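Local coordinates for protein UDP-L-Rhamnose Synthase (Acanthamoeba polyphaga mimivirus, PDB 7JID) that probably makes UDP-L-rhamnose with the help of NADPH, as an RmlD-like member of the NADP-binding Rossmann group, at residues M18-E28 and I199-R207; S181-P189 and W241-I252. All blocks are in the same frame, centred on the assembly; numbering follows the deposited sequence. Where two conformers were deposited one is given.

Contact 1: residues M18-E28 and I199-R207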
loop_
_atom_site.group_PDB
_atom_site.type_symbol
_atom_site.label_atom_id
_atom_site.label_comp_id
_atom_site.label_asym_id
_atom_site.label_seq_id
_atom_site.Cartn_x
_atom_site.Cartn_y
_atom_site.Cartn_z
ATOM N N MET A 18 23.940 -12.668 -1.676
ATOM C CA MET A 18 24.347 -13.575 -2.781
ATOM C C MET A 18 24.654 -12.764 -4.027
ATOM O O MET A 18 25.675 -13.030 -4.684
ATOM C CB MET A 18 23.244 -14.575 -3.123
ATOM C CG MET A 18 23.472 -15.898 -2.473
ATOM S SD MET A 18 22.325 -17.063 -3.195
ATOM C CE MET A 18 20.800 -16.397 -2.530
ATOM N N VAL A 19 23.778 -11.823 -4.345
ATOM C CA VAL A 19 23.963 -10.965 -5.535
ATOM C C VAL A 19 25.234 -10.134 -5.331
ATOM O O VAL A 19 26.005 -10.012 -6.277
ATOM C CB VAL A 19 22.741 -10.079 -5.784
ATOM C CG1 VAL A 19 22.962 -9.081 -6.904
ATOM C CG2 VAL A 19 21.514 -10.916 -6.088
ATOM N N SER A 20 25.359 -9.492 -4.172
ATOM C CA SER A 20 26.539 -8.664 -3.805
ATOM C C SER A 20 27.819 -9.446 -4.126
ATOM O O SER A 20 28.695 -8.890 -4.861
ATOM C CB SER A 20 26.473 -8.267 -2.349
ATOM O OG SER A 20 27.547 -7.406 -2.010
ATOM N N LYS A 21 27.909 -10.678 -3.618
ATOM C CA LYS A 21 29.095 -11.570 -3.786
ATOM C C LYS A 21 29.407 -11.781 -5.264
ATOM O O LYS A 21 30.601 -11.707 -5.632
ATOM C CB LYS A 21 28.881 -12.929 -3.126
ATOM C CG LYS A 21 29.640 -13.105 -1.825
ATOM C CD LYS A 21 28.800 -13.662 -0.698
ATOM C CE LYS A 21 29.358 -13.325 0.670
ATOM N NZ LYS A 21 28.277 -13.192 1.671
ATOM N N ILE A 22 28.385 -12.053 -6.079
ATOM C CA ILE A 22 28.555 -12.289 -7.535
ATOM C C ILE A 22 28.988 -10.994 -8.224
ATOM O O ILE A 22 29.824 -11.076 -9.111
ATOM C CB ILE A 22 27.282 -12.886 -8.157
ATOM C CG1 ILE A 22 27.066 -14.297 -7.609
ATOM C CG2 ILE A 22 27.354 -12.849 -9.680
ATOM C CD1 ILE A 22 25.656 -14.808 -7.724
ATOM N N LEU A 23 28.423 -9.832 -7.869
ATOM C CA LEU A 23 28.801 -8.542 -8.499
ATOM C C LEU A 23 30.296 -8.293 -8.248
ATOM O O LEU A 23 30.984 -7.794 -9.178
ATOM C CB LEU A 23 27.922 -7.424 -7.925
ATOM C CG LEU A 23 26.532 -7.269 -8.569
ATOM C CD1 LEU A 23 25.707 -6.256 -7.787
ATOM C CD2 LEU A 23 26.586 -6.849 -10.021
ATOM N N GLU A 24 30.776 -8.672 -7.063
ATOM C CA GLU A 24 32.159 -8.404 -6.595
ATOM C C GLU A 24 33.124 -9.366 -7.297
ATOM O O GLU A 24 34.187 -8.894 -7.743
ATOM C CB GLU A 24 32.212 -8.463 -5.073
ATOM C CG GLU A 24 31.699 -7.172 -4.465
ATOM C CD GLU A 24 31.954 -6.995 -2.986
ATOM O OE1 GLU A 24 31.912 -8.009 -2.260
ATOM O OE2 GLU A 24 32.167 -5.840 -2.565
ATOM N N GLN A 25 32.732 -10.633 -7.472
ATOM C CA GLN A 25 33.533 -11.630 -8.240
ATOM C C GLN A 25 33.631 -11.188 -9.713
ATOM O O GLN A 25 34.667 -11.455 -10.345
ATOM C CB GLN A 25 32.951 -13.039 -8.048
ATOM C CG GLN A 25 32.274 -13.632 -9.276
ATOM C CD GLN A 25 31.590 -14.952 -8.995
ATOM O OE1 GLN A 25 31.533 -15.427 -7.860
ATOM N NE2 GLN A 25 31.065 -15.568 -10.042
ATOM N N GLN A 26 32.610 -10.513 -10.245
ATOM C CA GLN A 26 32.574 -10.001 -11.636
ATOM C C GLN A 26 33.398 -8.708 -11.778
ATOM O O GLN A 26 33.427 -8.164 -12.891
ATOM C CB GLN A 26 31.132 -9.755 -12.083
ATOM C CG GLN A 26 30.323 -11.027 -12.278
ATOM C CD GLN A 26 29.020 -10.751 -12.988
ATOM O OE1 GLN A 26 28.700 -9.615 -13.303
ATOM N NE2 GLN A 26 28.219 -11.779 -13.178
ATOM N N GLY A 27 34.003 -8.208 -10.697
ATOM C CA GLY A 27 34.863 -7.005 -10.728
ATOM C C GLY A 27 34.072 -5.713 -10.581
ATOM O O GLY A 27 34.619 -4.637 -10.907
ATOM N N GLU A 28 32.812 -5.780 -10.131
ATOM C CA GLU A 28 32.003 -4.553 -9.930
ATOM C C GLU A 28 32.254 -3.986 -8.533
ATOM O O GLU A 28 32.643 -4.739 -7.620
ATOM C CB GLU A 28 30.509 -4.814 -10.138
ATOM C CG GLU A 28 30.181 -5.430 -11.481
ATOM C CD GLU A 28 30.378 -4.570 -12.714
ATOM O OE1 GLU A 28 30.006 -3.394 -12.707
ATOM O OE2 GLU A 28 30.809 -5.133 -13.739
ATOM N N ILE A 199 20.385 -15.720 -10.863
ATOM C CA ILE A 199 21.025 -14.465 -10.367
ATOM C C ILE A 199 21.898 -13.899 -11.493
ATOM O O ILE A 199 21.778 -12.713 -11.790
ATOM C CB ILE A 199 21.741 -14.662 -9.023
ATOM C CG1 ILE A 199 20.730 -14.613 -7.883
ATOM C CG2 ILE A 199 22.813 -13.581 -8.837
ATOM C CD1 ILE A 199 21.293 -14.958 -6.542
ATOM N N PRO A 200 22.727 -14.714 -12.183
ATOM C CA PRO A 200 23.512 -14.168 -13.287
ATOM C C PRO A 200 22.682 -13.492 -14.371
ATOM O O PRO A 200 23.122 -12.517 -14.943
ATOM C CB PRO A 200 24.207 -15.416 -13.842
ATOM C CG PRO A 200 24.362 -16.302 -12.625
ATOM C CD PRO A 200 23.047 -16.110 -11.893
ATOM N N VAL A 201 21.507 -14.044 -14.675
ATOM C CA VAL A 201 20.590 -13.456 -15.664
ATOM C C VAL A 201 20.124 -12.097 -15.127
ATOM O O VAL A 201 20.083 -11.133 -15.913
ATOM C CB VAL A 201 19.441 -14.433 -15.917
ATOM C CG1 VAL A 201 18.340 -13.817 -16.708
ATOM C CG2 VAL A 201 19.911 -15.723 -16.590
ATOM N N MET A 202 19.757 -12.037 -13.845
ATOM C CA MET A 202 19.215 -10.794 -13.253
ATOM C C MET A 202 20.306 -9.715 -13.368
ATOM O O MET A 202 19.989 -8.595 -13.775
ATOM C CB MET A 202 18.811 -10.989 -11.793
ATOM C CG MET A 202 18.629 -9.673 -11.092
ATOM S SD MET A 202 17.977 -9.866 -9.468
ATOM C CE MET A 202 19.362 -10.634 -8.683
ATOM N N ILE A 203 21.536 -10.072 -13.013
ATOM C CA ILE A 203 22.692 -9.129 -13.078
ATOM C C ILE A 203 22.865 -8.679 -14.533
ATOM O O ILE A 203 23.145 -7.483 -14.766
ATOM C CB ILE A 203 23.971 -9.756 -12.499
ATOM C CG1 ILE A 203 23.858 -9.873 -10.985
ATOM C CG2 ILE A 203 25.194 -8.929 -12.900
ATOM C CD1 ILE A 203 24.948 -10.602 -10.302
ATOM N N ASP A 204 22.791 -9.618 -15.492
ATOM C CA ASP A 204 22.943 -9.276 -16.928
ATOM C C ASP A 204 21.886 -8.237 -17.321
ATOM O O ASP A 204 22.182 -7.263 -18.006
ATOM C CB ASP A 204 22.919 -10.533 -17.804
ATOM C CG ASP A 204 23.344 -10.247 -19.240
ATOM O OD1 ASP A 204 24.570 -9.925 -19.402
ATOM O OD2 ASP A 204 22.466 -10.243 -20.154
ATOM N N MET A 205 20.622 -8.498 -17.010
ATOM C CA MET A 205 19.501 -7.582 -17.284
ATOM C C MET A 205 19.744 -6.175 -16.683
ATOM O O MET A 205 19.523 -5.200 -17.410
ATOM C CB MET A 205 18.200 -8.191 -16.737
ATOM C CG MET A 205 17.744 -9.333 -17.569
ATOM S SD MET A 205 16.310 -10.139 -16.781
ATOM C CE MET A 205 15.027 -9.274 -17.681
ATOM N N ALA A 206 20.226 -6.076 -15.444
ATOM C CA ALA A 206 20.509 -4.807 -14.724
ATOM C C ALA A 206 21.721 -4.147 -15.426
ATOM O O ALA A 206 21.626 -2.964 -15.795
ATOM C CB ALA A 206 20.795 -5.055 -13.273
ATOM N N ARG A 207 22.737 -4.930 -15.766
ATOM C CA ARG A 207 23.892 -4.378 -16.539
ATOM C C ARG A 207 23.378 -3.750 -17.836
ATOM O O ARG A 207 23.877 -2.633 -18.256
ATOM C CB ARG A 207 24.924 -5.477 -16.778
ATOM C CG ARG A 207 26.139 -4.975 -17.545
ATOM C CD ARG A 207 27.179 -6.039 -17.579
ATOM N NE ARG A 207 27.932 -6.048 -16.339
ATOM C CZ ARG A 207 27.952 -7.012 -15.455
ATOM N NH1 ARG A 207 27.251 -8.112 -15.639
ATOM N NH2 ARG A 207 28.723 -6.895 -14.395
HETATM O O HOH W 1 25.830 -11.819 -15.193
HETATM O O HOH W 2 29.551 -3.419 -16.349
#
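Ile-22 and Ile-203 interlock where two helices pack together on one face of the Rossmann-fold sheet. The segments of helices 14-25 and 195-207 cross at -65°, with axes 10.6 Å apart. Ile-203 is the main bump. Its CD1 lies in a hollow made by Val-19, Ile-22 and Leu-23, and touches Ile-22 CG2 at 3.4 Å. Ile-203 holds CG1 anti to its carbonyl carbon (chi1 -72°), which turns the CG2 branch towards Leu-23 CD2 and Gln-26. One turn earlier, Ile-199 is the next bump. Its CG2 meets Ile-22 CD1 at 3.3 Å, a tight fit, and its CD1 sits against Met-18 CB. From the side, the Met-202 methyl CE presses on Val-19 CG2 at 3.4 Å. Strand 54-57 backs this corner through Met-56, which touches both residues.

The far end of the interface is polar. Helix 14-25 stops in a Schellman motif at Gly-27, and Gln-26 and Glu-28 on either side of it reach Arg-207. Water 1 links Gln-26 NE2 to Pro-200 O. NH1 and NH2 of Arg-207 both grip Gln-26 OE1, an end-on approach. NH2 also forms a salt bridge to Glu-28 OE2 at 2.8 Å, meeting that oxygen from above the carboxylate plane.

Contact 2: residues S181-P189 and W241-I252. With AWU ([[(2~{R},3~{S},4~{R},5~{R})-5-[2,4-bis(oxidanylidene)pyrimidin-1-yl]-3,4-bis(oxidanyl)oxolan-2-yl]methoxy-oxidanyl-phosphoryl] [(2~{R},3~{R},4~{R},5~{R},6~{S})-6-methyl-3,4,5-tris(oxidanyl)oxan-2-yl] hydrogen phosphate), chain C; EDO (1,2-ethanediol), chain H; EDO (1,2-ethanediol), chain J; EDO (1,2-ethanediol), chain I.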
loop_
_atom_site.group_PDB
_atom_site.type_symbol
_atom_site.label_atom_id
_atom_site.label_comp_id
_atom_site.label_asym_id
_atom_site.label_seq_id
_atom_site.Cartn_x
_atom_site.Cartn_y
_atom_site.Cartn_z
ATOM N N SER A 181 12.215 -29.770 5.978
ATOM C CA SER A 181 12.024 -29.549 7.440
ATOM C C SER A 181 10.570 -29.809 7.828
ATOM O O SER A 181 10.296 -29.918 9.044
ATOM C CB SER A 181 12.480 -28.167 7.861
ATOM O OG SER A 181 11.486 -27.190 7.577
ATOM N N TYR A 182 9.653 -29.885 6.869
ATOM C CA TYR A 182 8.198 -29.844 7.152
ATOM C C TYR A 182 7.685 -31.277 7.362
ATOM O O TYR A 182 7.958 -32.140 6.524
ATOM C CB TYR A 182 7.432 -29.110 6.042
ATOM C CG TYR A 182 7.634 -27.612 5.999
ATOM C CD1 TYR A 182 7.933 -26.872 7.131
ATOM C CD2 TYR A 182 7.500 -26.915 4.803
ATOM C CE1 TYR A 182 8.134 -25.497 7.077
ATOM C CE2 TYR A 182 7.727 -25.550 4.733
ATOM C CZ TYR A 182 8.013 -24.817 5.872
ATOM O OH TYR A 182 8.212 -23.447 5.852
ATOM N N SER A 183 7.010 -31.506 8.489
ATOM C CA SER A 183 6.373 -32.795 8.878
ATOM C C SER A 183 5.422 -33.275 7.787
ATOM O O SER A 183 5.386 -34.489 7.540
ATOM C CB SER A 183 5.639 -32.667 10.191
ATOM O OG SER A 183 6.562 -32.378 11.239
ATOM N N ARG A 184 4.632 -32.374 7.202
ATOM C CA ARG A 184 3.652 -32.710 6.153
ATOM C C ARG A 184 3.860 -31.764 4.964
ATOM O O ARG A 184 4.153 -30.566 5.206
ATOM C CB ARG A 184 2.212 -32.642 6.680
ATOM C CG ARG A 184 1.932 -33.655 7.785
ATOM C CD ARG A 184 0.441 -33.906 7.961
ATOM N NE ARG A 184 -0.142 -32.739 8.572
ATOM C CZ ARG A 184 -1.436 -32.424 8.600
ATOM N NH1 ARG A 184 -2.360 -33.166 8.022
ATOM N NH2 ARG A 184 -1.781 -31.309 9.206
ATOM N N ILE A 185 3.693 -32.323 3.768
ATOM C CA ILE A 185 3.991 -31.623 2.491
ATOM C C ILE A 185 2.679 -31.461 1.752
ATOM O O ILE A 185 2.011 -32.459 1.480
ATOM C CB ILE A 185 5.008 -32.440 1.681
ATOM C CG1 ILE A 185 6.337 -32.598 2.437
ATOM C CG2 ILE A 185 5.186 -31.840 0.304
ATOM C CD1 ILE A 185 7.077 -31.323 2.741
ATOM N N CYS A 186 2.363 -30.213 1.397
ATOM C CA CYS A 186 1.262 -29.900 0.481
ATOM C C CYS A 186 1.852 -29.863 -0.922
ATOM O O CYS A 186 2.468 -28.837 -1.259
ATOM C CB CYS A 186 0.554 -28.614 0.879
ATOM S SG CYS A 186 -0.838 -28.267 -0.190
ATOM N N SER A 187 1.793 -30.983 -1.667
ATOM C CA SER A 187 2.476 -31.068 -2.983
ATOM C C SER A 187 1.595 -30.460 -4.080
ATOM O O SER A 187 0.534 -31.008 -4.438
ATOM C CB SER A 187 2.920 -32.474 -3.340
ATOM O OG SER A 187 3.688 -32.528 -4.536
ATOM N N ILE A 188 2.072 -29.407 -4.724
ATOM C CA ILE A 188 1.320 -28.733 -5.811
ATOM C C ILE A 188 2.337 -28.267 -6.855
ATOM O O ILE A 188 3.329 -27.644 -6.495
ATOM C CB ILE A 188 0.476 -27.546 -5.277
ATOM C CG1 ILE A 188 -0.593 -27.968 -4.242
ATOM C CG2 ILE A 188 -0.170 -26.801 -6.440
ATOM C CD1 ILE A 188 -1.321 -26.810 -3.579
ATOM N N PRO A 189 2.103 -28.517 -8.166
ATOM C CA PRO A 189 3.003 -28.018 -9.219
ATOM C C PRO A 189 3.076 -26.485 -9.171
ATOM O O PRO A 189 2.049 -25.815 -9.128
ATOM C CB PRO A 189 2.403 -28.547 -10.525
ATOM C CG PRO A 189 1.608 -29.757 -10.081
ATOM C CD PRO A 189 1.043 -29.358 -8.744
ATOM N N TRP A 241 7.965 -39.052 3.289
ATOM C CA TRP A 241 7.242 -37.870 3.793
ATOM C C TRP A 241 5.744 -38.138 3.743
ATOM O O TRP A 241 5.286 -38.960 2.927
ATOM C CB TRP A 241 7.650 -36.608 3.014
ATOM C CG TRP A 241 7.386 -36.682 1.551
ATOM C CD1 TRP A 241 6.296 -36.214 0.888
ATOM C CD2 TRP A 241 8.227 -37.293 0.548
ATOM N NE1 TRP A 241 6.405 -36.460 -0.449
ATOM C CE2 TRP A 241 7.581 -37.114 -0.690
ATOM C CE3 TRP A 241 9.469 -37.936 0.550
ATOM C CZ2 TRP A 241 8.106 -37.596 -1.889
ATOM C CZ3 TRP A 241 9.995 -38.401 -0.641
ATOM C CH2 TRP A 241 9.323 -38.214 -1.845
ATOM N N GLU A 242 5.000 -37.393 4.567
ATOM C CA GLU A 242 3.524 -37.415 4.577
ATOM C C GLU A 242 2.994 -36.251 3.735
ATOM O O GLU A 242 3.534 -35.137 3.854
ATOM C CB GLU A 242 3.040 -37.294 6.022
ATOM C CG GLU A 242 1.536 -37.389 6.161
ATOM C CD GLU A 242 1.052 -37.463 7.606
ATOM O OE1 GLU A 242 -0.166 -37.459 7.802
ATOM O OE2 GLU A 242 1.898 -37.527 8.533
ATOM N N ASN A 243 1.992 -36.512 2.909
ATOM C CA ASN A 243 1.307 -35.455 2.125
ATOM C C ASN A 243 0.106 -34.959 2.914
ATOM O O ASN A 243 -0.431 -35.735 3.781
ATOM C CB ASN A 243 0.897 -35.924 0.739
ATOM C CG ASN A 243 2.077 -35.935 -0.210
ATOM O OD1 ASN A 243 2.376 -36.975 -0.771
ATOM N ND2 ASN A 243 2.755 -34.806 -0.392
ATOM N N MET A 244 -0.252 -33.712 2.691
ATOM C CA MET A 244 -1.516 -33.133 3.182
ATOM C C MET A 244 -2.117 -32.304 2.069
ATOM O O MET A 244 -1.378 -31.837 1.157
ATOM C CB MET A 244 -1.298 -32.282 4.438
ATOM C CG MET A 244 -0.435 -31.038 4.220
ATOM S SD MET A 244 -0.497 -30.003 5.674
ATOM C CE MET A 244 0.843 -28.865 5.289
ATOM N N SER A 245 -3.409 -32.052 2.161
ATOM C CA SER A 245 -4.176 -31.268 1.170
ATOM C C SER A 245 -4.010 -29.761 1.457
ATOM O O SER A 245 -3.502 -29.417 2.516
ATOM C CB SER A 245 -5.638 -31.628 1.244
ATOM O OG SER A 245 -6.181 -31.168 2.468
ATOM N N ARG A 246 -4.336 -28.938 0.469
ATOM C CA ARG A 246 -4.428 -27.445 0.596
ATOM C C ARG A 246 -5.281 -27.054 1.812
ATOM O O ARG A 246 -4.900 -26.147 2.544
ATOM C CB ARG A 246 -5.035 -26.923 -0.710
ATOM C CG ARG A 246 -5.161 -25.414 -0.772
ATOM C CD ARG A 246 -3.890 -24.782 -1.246
ATOM N NE ARG A 246 -4.123 -23.346 -1.477
ATOM C CZ ARG A 246 -4.348 -22.772 -2.650
ATOM N NH1 ARG A 246 -4.459 -23.468 -3.774
ATOM N NH2 ARG A 246 -4.497 -21.462 -2.688
ATOM N N GLU A 247 -6.417 -27.748 2.012
ATOM C CA GLU A 247 -7.386 -27.483 3.117
ATOM C C GLU A 247 -6.755 -27.864 4.465
ATOM O O GLU A 247 -6.878 -27.082 5.428
ATOM C CB GLU A 247 -8.675 -28.257 2.817
ATOM C CG GLU A 247 -9.408 -27.798 1.562
ATOM C CD GLU A 247 -8.788 -28.140 0.199
ATOM O OE1 GLU A 247 -8.136 -29.241 0.058
ATOM O OE2 GLU A 247 -8.870 -27.249 -0.722
ATOM N N GLN A 248 -6.101 -29.017 4.565
ATOM C CA GLN A 248 -5.355 -29.411 5.788
ATOM C C GLN A 248 -4.298 -28.349 6.105
ATOM O O GLN A 248 -4.139 -27.982 7.286
ATOM C CB GLN A 248 -4.692 -30.773 5.610
ATOM C CG GLN A 248 -5.642 -31.935 5.869
ATOM C CD GLN A 248 -4.988 -33.241 5.476
ATOM O OE1 GLN A 248 -4.593 -33.424 4.331
ATOM N NE2 GLN A 248 -4.816 -34.146 6.440
ATOM N N GLN A 249 -3.567 -27.888 5.071
ATOM C CA GLN A 249 -2.502 -26.885 5.289
ATOM C C GLN A 249 -3.111 -25.557 5.774
ATOM O O GLN A 249 -2.525 -24.968 6.665
ATOM C CB GLN A 249 -1.741 -26.670 3.981
ATOM C CG GLN A 249 -0.584 -25.694 4.131
ATOM C CD GLN A 249 0.061 -25.366 2.798
ATOM O OE1 GLN A 249 -0.541 -24.736 1.913
ATOM N NE2 GLN A 249 1.249 -25.897 2.614
ATOM N N LEU A 250 -4.189 -25.101 5.156
ATOM C CA LEU A 250 -4.830 -23.801 5.491
ATOM C C LEU A 250 -5.128 -23.792 6.989
ATOM O O LEU A 250 -5.024 -22.742 7.611
ATOM C CB LEU A 250 -6.085 -23.602 4.643
ATOM C CG LEU A 250 -6.742 -22.225 4.775
ATOM C CD1 LEU A 250 -5.801 -21.136 4.293
ATOM C CD2 LEU A 250 -8.025 -22.176 3.969
ATOM N N ALA A 251 -5.513 -24.943 7.561
ATOM C CA ALA A 251 -5.941 -25.001 8.974
ATOM C C ALA A 251 -4.781 -24.806 9.947
ATOM O O ALA A 251 -5.028 -24.336 11.089
ATOM C CB ALA A 251 -6.649 -26.305 9.223
ATOM N N ILE A 252 -3.557 -25.137 9.547
ATOM C CA ILE A 252 -2.407 -25.127 10.478
ATOM C C ILE A 252 -1.510 -23.922 10.188
ATOM O O ILE A 252 -0.557 -23.751 10.966
ATOM C CB ILE A 252 -1.644 -26.464 10.510
ATOM C CG1 ILE A 252 -1.034 -26.875 9.166
ATOM C CG2 ILE A 252 -2.558 -27.564 11.057
ATOM C CD1 ILE A 252 0.231 -27.669 9.298
HETATM P PA AWU C . 6.561 -21.330 3.393
HETATM O O1A AWU C . 5.435 -21.000 4.298
HETATM O O2A AWU C . 7.808 -21.958 3.991
HETATM O O3A AWU C . 7.273 -20.100 2.594
HETATM P PB AWU C . 6.601 -18.641 2.223
HETATM O O1B AWU C . 5.221 -18.715 1.524
HETATM O O2B AWU C . 6.764 -17.718 3.451
HETATM O O3B AWU C . 7.641 -18.237 1.077
HETATM C "C5'" AWU C . 8.295 -14.986 -0.386
HETATM O "O5'" AWU C . 8.425 -16.185 0.353
HETATM C "C4'" AWU C . 8.390 -15.291 -1.871
HETATM O "O4'" AWU C . 8.091 -14.128 -2.676
HETATM C "C3'" AWU C . 7.402 -16.360 -2.205
HETATM O "O3'" AWU C . 7.701 -16.832 -3.492
HETATM C "C2'" AWU C . 7.509 -17.581 -1.297
HETATM C "C1'" AWU C . 7.555 -17.212 0.119
HETATM N N1 AWU C . 4.458 -26.065 3.053
HETATM C C2 AWU C . 4.206 -27.408 3.272
HETATM O O2 AWU C . 4.245 -28.213 2.319
HETATM N N3 AWU C . 4.053 -27.839 4.564
HETATM C C4 AWU C . 3.992 -26.972 5.610
HETATM O O4 AWU C . 3.870 -27.465 6.792
HETATM C C5 AWU C . 4.267 -25.622 5.390
HETATM C C6 AWU C . 4.395 -25.151 4.087
HETATM C C1C AWU C . 4.653 -25.551 1.667
HETATM C C2C AWU C . 3.833 -24.324 1.266
HETATM C C3C AWU C . 4.743 -23.676 0.192
HETATM C C4C AWU C . 6.101 -24.040 0.699
HETATM C C5C AWU C . 6.893 -22.904 1.311
HETATM C "C6'" AWU C . 9.441 -14.104 0.107
HETATM O "O2'" AWU C . 8.763 -18.185 -1.537
HETATM O O2C AWU C . 2.613 -24.757 0.720
HETATM O O3C AWU C . 4.591 -24.327 -1.057
HETATM O O4C AWU C . 5.958 -25.011 1.726
HETATM O O5C AWU C . 6.016 -22.266 2.267
HETATM C C1 EDO H . 6.113 -41.131 0.556
HETATM O O1 EDO H . 7.387 -41.009 1.110
HETATM C C2 EDO H . 5.950 -40.309 -0.663
HETATM O O2 EDO H . 4.968 -39.303 -0.548
HETATM C C1 EDO J . -3.743 -30.148 -3.040
HETATM O O1 EDO J . -4.760 -30.212 -2.064
HETATM C C2 EDO J . -2.419 -30.743 -2.635
HETATM O O2 EDO J . -2.320 -32.154 -2.653
HETATM C C1 EDO I . 9.816 -33.847 4.411
HETATM O O1 EDO I . 8.861 -34.184 5.405
HETATM C C2 EDO I . 10.864 -34.906 4.294
HETATM O O2 EDO I . 11.979 -34.670 5.148
HETATM O O HOH W 3 -1.924 -35.634 5.972
HETATM O O HOH W 4 -0.088 -32.970 -1.098
#
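Ile-185 pairs with Asn-243 in a short parallel two-stranded sheet that forms part of the nucleotide-sugar pocket. Ile-185 N donates to Glu-242 O at 2.8 Å. Ile-185 O accepts twice, from Met-244 N and from Asn-243 ND2, which approach from opposite faces of the carbonyl plane. Asn-243 ND2 has a second acceptor in Asn-225 OD1.

Backbone groups of strand 184-185 and the residue after it serve the uracil. Arg-184 O accepts a hydrogen bond from AWU N3 at 2.8 Å, and Cys-186 N donates one to AWU O2 at 2.9 Å. Gln-249 NE2 donates to the ribose hydroxyl O2C. The Tyr-182 ring lies over the uracil near C5.

Ser-245 and Gln-248 form a capping box at the start of helix 246-252. Gln-248 N donates to Ser-245 OG, and Ser-245 N to Gln-248 OE1. That use of OE1 leaves NE2 beside Arg-184 NH1, two donors without a bond between them. NH1 instead donates to water 3, which donates to Glu-242 OE1 and Asn-243 O. Met-244 is extended beyond CG (chi2 170°). Its SD lies 3.8 Å above the centre of the Arg-184 guanidinium, and its CE is 3.4 Å from AWU N3.

The two contacts lie on opposite sides of the chain's centre, about 35 Å apart between centres and about 17 Å between nearest atoms. They share no element, but strand 184-185 of contact 2 leads along the chain to helix 195-207 of contact 1. Contact 1 is part of the helix layer on the Rossmann sheet and is partly buried. It is mostly hydrocarbon, helix against helix, with its charged and amide groups kept to one end. Contact 2 is nearer the surface and combines backbone pairing with bonds to waters and a bound ligand. Their arginines differ too: Arg-207 holds a carboxylate directly, whereas Arg-184 reaches one through water. The side chain of Met-18 is about 7 Å from the bound NADP, while contact 2 touches the nucleotide sugar itself.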